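Local coordinates for designed helical repeat protein (PDB 5CWG) that has no assigned biological activity but folds as a de novo designed, all-helical scaffold of tandemly repeated helices, at residues 61-66 with 82-87; 115-120 with 129-134. All coordinates share one frame; numbering follows the deposited sequence. Where two conformers were deposited one is given.

Contact 1: residues 61-66 with 82-87. With EDO (1,2-ethanediol), chain B.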
loop_
_atom_site.group_PDB
_atom_site.type_symbol
_atom_site.label_atom_id
_atom_site.label_comp_id
_atom_site.label_asym_id
_atom_site.label_seq_id
_atom_site.Cartn_x
_atom_site.Cartn_y
_atom_site.Cartn_z
ATOM N N ARG A 61 -4.742 -4.162 -7.508
ATOM C CA ARG A 61 -4.153 -3.161 -8.386
ATOM C C ARG A 61 -2.801 -2.707 -7.865
ATOM O O ARG A 61 -1.865 -2.496 -8.647
ATOM C CB ARG A 61 -5.088 -1.975 -8.531
ATOM C CG ARG A 61 -6.240 -2.252 -9.470
ATOM C CD ARG A 61 -7.240 -1.115 -9.473
ATOM N NE ARG A 61 -6.655 0.097 -10.026
ATOM C CZ ARG A 61 -7.161 1.319 -9.866
ATOM N NH1 ARG A 61 -8.275 1.486 -9.171
ATOM N NH2 ARG A 61 -6.559 2.369 -10.420
ATOM N N LEU A 62 -2.680 -2.596 -6.544
ATOM C CA LEU A 62 -1.387 -2.249 -5.949
ATOM C C LEU A 62 -0.340 -3.288 -6.328
ATOM O O LEU A 62 0.770 -2.962 -6.764
ATOM C CB LEU A 62 -1.521 -2.149 -4.417
ATOM C CG LEU A 62 -0.222 -2.035 -3.650
ATOM C CD1 LEU A 62 0.489 -0.727 -3.959
ATOM C CD2 LEU A 62 -0.465 -2.175 -2.163
ATOM N N ILE A 63 -0.676 -4.553 -6.141
ATOM C CA ILE A 63 0.253 -5.617 -6.458
ATOM C C ILE A 63 0.605 -5.581 -7.955
ATOM O O ILE A 63 1.770 -5.665 -8.341
ATOM C CB ILE A 63 -0.284 -7.001 -6.054
ATOM C CG1 ILE A 63 -0.553 -7.068 -4.541
ATOM C CG2 ILE A 63 0.683 -8.084 -6.484
ATOM C CD1 ILE A 63 -1.418 -8.237 -4.121
ATOM N N LYS A 64 -0.406 -5.440 -8.801
ATOM C CA LYS A 64 -0.216 -5.357 -10.252
ATOM C C LYS A 64 0.748 -4.242 -10.621
ATOM O O LYS A 64 1.665 -4.440 -11.416
ATOM C CB LYS A 64 -1.566 -5.117 -10.949
ATOM C CG LYS A 64 -1.501 -4.753 -12.430
ATOM C CD LYS A 64 -2.894 -4.479 -12.969
ATOM C CE LYS A 64 -2.877 -3.970 -14.401
ATOM N NZ LYS A 64 -2.193 -2.647 -14.536
ATOM N N GLU A 65 0.537 -3.054 -10.074
ATOM C CA GLU A 65 1.349 -1.911 -10.459
ATOM C C GLU A 65 2.783 -2.055 -9.968
ATOM O O GLU A 65 3.723 -1.742 -10.683
ATOM C CB GLU A 65 0.663 -0.636 -9.998
ATOM C CG GLU A 65 -0.668 -0.442 -10.790
ATOM C CD GLU A 65 -1.427 0.847 -10.495
ATOM O OE1 GLU A 65 -2.572 0.996 -10.985
ATOM O OE2 GLU A 65 -0.868 1.743 -9.843
ATOM N N VAL A 66 2.959 -2.583 -8.760
ATOM C CA VAL A 66 4.302 -2.804 -8.239
ATOM C C VAL A 66 5.030 -3.850 -9.072
ATOM O O VAL A 66 6.215 -3.706 -9.374
ATOM C CB VAL A 66 4.262 -3.167 -6.737
ATOM C CG1 VAL A 66 5.642 -3.577 -6.246
ATOM C CG2 VAL A 66 3.750 -1.981 -5.947
ATOM N N ARG A 82 5.086 -10.126 -3.416
ATOM C CA ARG A 82 4.972 -10.428 -2.004
ATOM C C ARG A 82 5.094 -9.166 -1.177
ATOM O O ARG A 82 4.351 -8.975 -0.209
ATOM C CB ARG A 82 5.991 -11.493 -1.589
ATOM C CG ARG A 82 5.751 -12.839 -2.205
ATOM C CD ARG A 82 6.807 -13.864 -1.741
ATOM N NE ARG A 82 6.599 -15.192 -2.326
ATOM C CZ ARG A 82 5.681 -16.075 -1.911
ATOM N NH1 ARG A 82 4.892 -15.781 -0.888
ATOM N NH2 ARG A 82 5.554 -17.240 -2.537
ATOM N N ALA A 83 6.047 -8.297 -1.521
ATOM C CA ALA A 83 6.240 -7.077 -0.766
ATOM C C ALA A 83 5.015 -6.157 -0.840
ATOM O O ALA A 83 4.648 -5.481 0.151
ATOM C CB ALA A 83 7.503 -6.345 -1.234
ATOM N N ALA A 84 4.433 -6.037 -2.028
ATOM C CA ALA A 84 3.220 -5.235 -2.180
ATOM C C ALA A 84 2.082 -5.773 -1.304
ATOM O O ALA A 84 1.355 -5.011 -0.678
ATOM C CB ALA A 84 2.815 -5.169 -3.637
ATOM N N ALA A 85 1.919 -7.089 -1.307
ATOM C CA ALA A 85 0.868 -7.729 -0.499
ATOM C C ALA A 85 1.092 -7.479 0.986
ATOM O O ALA A 85 0.151 -7.174 1.699
ATOM C CB ALA A 85 0.819 -9.204 -0.815
ATOM N N GLU A 86 2.341 -7.593 1.433
ATOM C CA GLU A 86 2.662 -7.322 2.830
ATOM C C GLU A 86 2.365 -5.872 3.195
ATOM O O GLU A 86 1.908 -5.594 4.311
ATOM C CB GLU A 86 4.137 -7.638 3.106
ATOM C CG GLU A 86 4.499 -9.109 3.022
ATOM C CD GLU A 86 4.170 -9.947 4.233
ATOM O OE1 GLU A 86 3.433 -9.481 5.125
ATOM O OE2 GLU A 86 4.618 -11.123 4.268
ATOM N N ALA A 87 2.577 -4.945 2.264
ATOM C CA ALA A 87 2.297 -3.550 2.529
ATOM C C ALA A 87 0.787 -3.328 2.743
ATOM O O ALA A 87 0.370 -2.622 3.659
ATOM C CB ALA A 87 2.779 -2.677 1.399
HETATM C C1 EDO B . 3.458 -12.864 1.076
HETATM O O1 EDO B . 4.675 -13.591 0.916
HETATM C C2 EDO B . 2.301 -13.735 0.670
HETATM O O2 EDO B . 2.217 -14.904 1.495
#
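The two arms of an antiparallel helical hairpin in this designed repeat protein pack here, where Ala-84 meets Leu-62, Ile-63 and Val-66. The short axes approach to 8.6 Å at 147°, a spacing made possible by a methyl group facing the opposite backbone. Ala-84 CB lies 3.8 Å from Ile-63 CA and 4.0 Å from Val-66 CB, near enough to meet main chain as well as side chain. Leu-62 also points toward the second helix and sets CD2 3.7 Å from Ala-84 O. In Ile-63, CG1 stands anti to the carbonyl carbon (chi1 -60°) and meets Ala-84 CB; from there the extended second torsion takes CD1 to Ala-85 CB, 4.1 Å away. No hydrogen bond crosses this buried seam, and helix 27-47 adds Ala-37 against Ala-85. Pointing away from 61-66, Arg-82 reaches two partners, its NH2 forming a salt bridge with Glu-36. With an alanine here, Glu-36 would probably be left without this charged mate and a bound 1,2-ethanediol, likely from the crystallisation liquor, without its donor. That diol lies at the guanidinium edge, in plane, where Arg-82 NH1 donates to its O1 over 2.8 Å at 157°.

Contact 2: residues 115-120 with 129-134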
loop_
_atom_site.group_PDB
_atom_site.type_symbol
_atom_site.label_atom_id
_atom_site.label_comp_id
_atom_site.label_asym_id
_atom_site.label_seq_id
_atom_site.Cartn_x
_atom_site.Cartn_y
_atom_site.Cartn_z
ATOM N N GLU A 115 2.585 5.083 -4.716
ATOM C CA GLU A 115 3.407 6.205 -5.126
ATOM C C GLU A 115 4.811 6.145 -4.510
ATOM O O GLU A 115 5.829 6.378 -5.191
ATOM C CB GLU A 115 2.687 7.501 -4.800
ATOM C CG GLU A 115 1.443 7.663 -5.672
ATOM C CD GLU A 115 0.507 8.772 -5.250
ATOM O OE1 GLU A 115 0.564 9.273 -4.110
ATOM O OE2 GLU A 115 -0.319 9.151 -6.108
ATOM N N VAL A 116 4.902 5.815 -3.223
ATOM C CA VAL A 116 6.191 5.743 -2.547
ATOM C C VAL A 116 7.012 4.564 -3.111
ATOM O O VAL A 116 8.212 4.691 -3.371
ATOM C CB VAL A 116 5.996 5.653 -1.016
ATOM C CG1 VAL A 116 7.299 5.368 -0.289
ATOM C CG2 VAL A 116 5.397 6.957 -0.490
ATOM N N VAL A 117 6.378 3.425 -3.336
ATOM C CA VAL A 117 7.073 2.277 -3.889
ATOM C C VAL A 117 7.526 2.529 -5.322
ATOM O O VAL A 117 8.634 2.196 -5.678
ATOM C CB VAL A 117 6.222 0.994 -3.784
ATOM C CG1 VAL A 117 6.846 -0.143 -4.574
ATOM C CG2 VAL A 117 6.051 0.606 -2.306
ATOM N N GLU A 118 6.679 3.149 -6.137
ATOM C CA GLU A 118 7.049 3.422 -7.528
ATOM C C GLU A 118 8.271 4.321 -7.559
ATOM O O GLU A 118 9.204 4.115 -8.355
ATOM C CB GLU A 118 5.919 4.092 -8.280
ATOM C CG GLU A 118 6.299 4.536 -9.697
ATOM C CD GLU A 118 5.111 4.882 -10.549
ATOM O OE1 GLU A 118 5.124 5.972 -11.152
ATOM O OE2 GLU A 118 4.183 4.053 -10.643
ATOM N N ASN A 119 8.278 5.329 -6.702
ATOM C CA ASN A 119 9.428 6.208 -6.606
ATOM C C ASN A 119 10.686 5.406 -6.270
ATOM O O ASN A 119 11.738 5.579 -6.892
ATOM C CB ASN A 119 9.216 7.309 -5.579
ATOM C CG ASN A 119 10.373 8.257 -5.535
ATOM O OD1 ASN A 119 10.486 9.142 -6.389
ATOM N ND2 ASN A 119 11.263 8.067 -4.576
ATOM N N ALA A 120 10.599 4.548 -5.263
ATOM C CA ALA A 120 11.736 3.750 -4.844
ATOM C C ALA A 120 12.238 2.893 -5.997
ATOM O O ALA A 120 13.451 2.773 -6.205
ATOM C CB ALA A 120 11.381 2.883 -3.650
ATOM N N GLU A 129 11.487 -1.568 2.128
ATOM C CA GLU A 129 11.837 -0.399 2.928
ATOM C C GLU A 129 10.909 0.787 2.617
ATOM O O GLU A 129 10.429 1.482 3.511
ATOM C CB GLU A 129 13.272 -0.037 2.661
ATOM C CG GLU A 129 13.857 1.041 3.524
ATOM C CD GLU A 129 15.289 1.358 3.118
ATOM O OE1 GLU A 129 16.105 1.674 4.002
ATOM O OE2 GLU A 129 15.594 1.299 1.907
ATOM N N ALA A 130 10.669 1.027 1.334
ATOM C CA ALA A 130 9.814 2.123 0.919
ATOM C C ALA A 130 8.369 1.853 1.344
ATOM O O ALA A 130 7.658 2.747 1.815
ATOM C CB ALA A 130 9.925 2.314 -0.596
ATOM N N ALA A 131 7.926 0.623 1.128
ATOM C CA ALA A 131 6.578 0.244 1.526
ATOM C C ALA A 131 6.383 0.384 3.036
ATOM O O ALA A 131 5.309 0.782 3.492
ATOM C CB ALA A 131 6.294 -1.157 1.067
ATOM N N ARG A 132 7.414 0.067 3.810
ATOM C CA ARG A 132 7.335 0.212 5.268
ATOM C C ARG A 132 7.131 1.671 5.651
ATOM O O ARG A 132 6.300 1.997 6.483
ATOM C CB ARG A 132 8.612 -0.310 5.939
ATOM C CG ARG A 132 8.637 -1.805 6.221
ATOM C CD ARG A 132 9.752 -2.190 7.245
ATOM N NE ARG A 132 11.128 -1.997 6.773
ATOM C CZ ARG A 132 11.789 -2.850 5.999
ATOM N NH1 ARG A 132 11.217 -3.967 5.578
ATOM N NH2 ARG A 132 13.034 -2.582 5.637
ATOM N N ALA A 133 7.853 2.566 4.989
ATOM C CA ALA A 133 7.725 3.974 5.279
ATOM C C ALA A 133 6.320 4.478 4.975
ATOM O O ALA A 133 5.730 5.219 5.761
ATOM C CB ALA A 133 8.770 4.779 4.497
ATOM N N ALA A 134 5.767 4.087 3.834
ATOM C CA ALA A 134 4.436 4.533 3.463
ATOM C C ALA A 134 3.378 3.969 4.412
ATOM O O ALA A 134 2.502 4.692 4.874
ATOM C CB ALA A 134 4.143 4.159 2.034
#
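The backbone bond from Ala-120 N to Val-116 O, 3.0 Å long, links two residues one turn apart, both pointing toward 129-134. Ala-120 CB meets Ala-130 CB at 3.4 Å, tighter than ordinary van der Waals contact, so the two methyls mark a tight point of the interface. One turn earlier, Val-116 straddles the next part of the opposing helix. Its CG1 stands anti to the backbone N (chi1 171°) and rests 3.4 Å from Ala-130 O, an oxygen already engaged as acceptor for Ala-134 N at 3.1 Å. Its CB abuts Ala-134 CB at 3.9 Å, with CG2 beside the same methyl. Val-117 works along the flank: CG2, placed anti to its carbonyl carbon, lies 3.8 Å from Ala-131 CB. With alanine supplying every contact on 129-134, the axes of this antiparallel pair come within 8.4 Å at 153°, without a hydrogen bond between the segments. Helices that come before and after it in the chain flank the pair. Helix 177-195 brings Ile-177 onto Val-116, Arg-164 of helix 153-173 forms a salt bridge with Glu-115, and helices 53-73 and 77-98 lie against Val-117 and Ala-131, respectively.

Overall arrangement
The two contacts show how a repeat protein grows by reusing one interface and joining its copies side by side. Contact 1 closes before contact 2 opens along the chain, and their centres are 11 Å apart. The valine–alanine pair of contact 1, Val-66 with Ala-84, recurs fifty residues later as Val-116 with Ala-134. Direct packing joins the contacts: Ala-87 CB is 3.8 Å from Ala-131 CB, while Val-66 CG2 is 3.9 Å from Val-117 CG1. Helix 53-73 thus meets helix 103-123, and helix 77-98 meets helix 127-148, forming one continuous buried core. The ethanediol lies beside Arg-82, on the side of helix 77-98 turned away from 61-66, and takes no part in this junction.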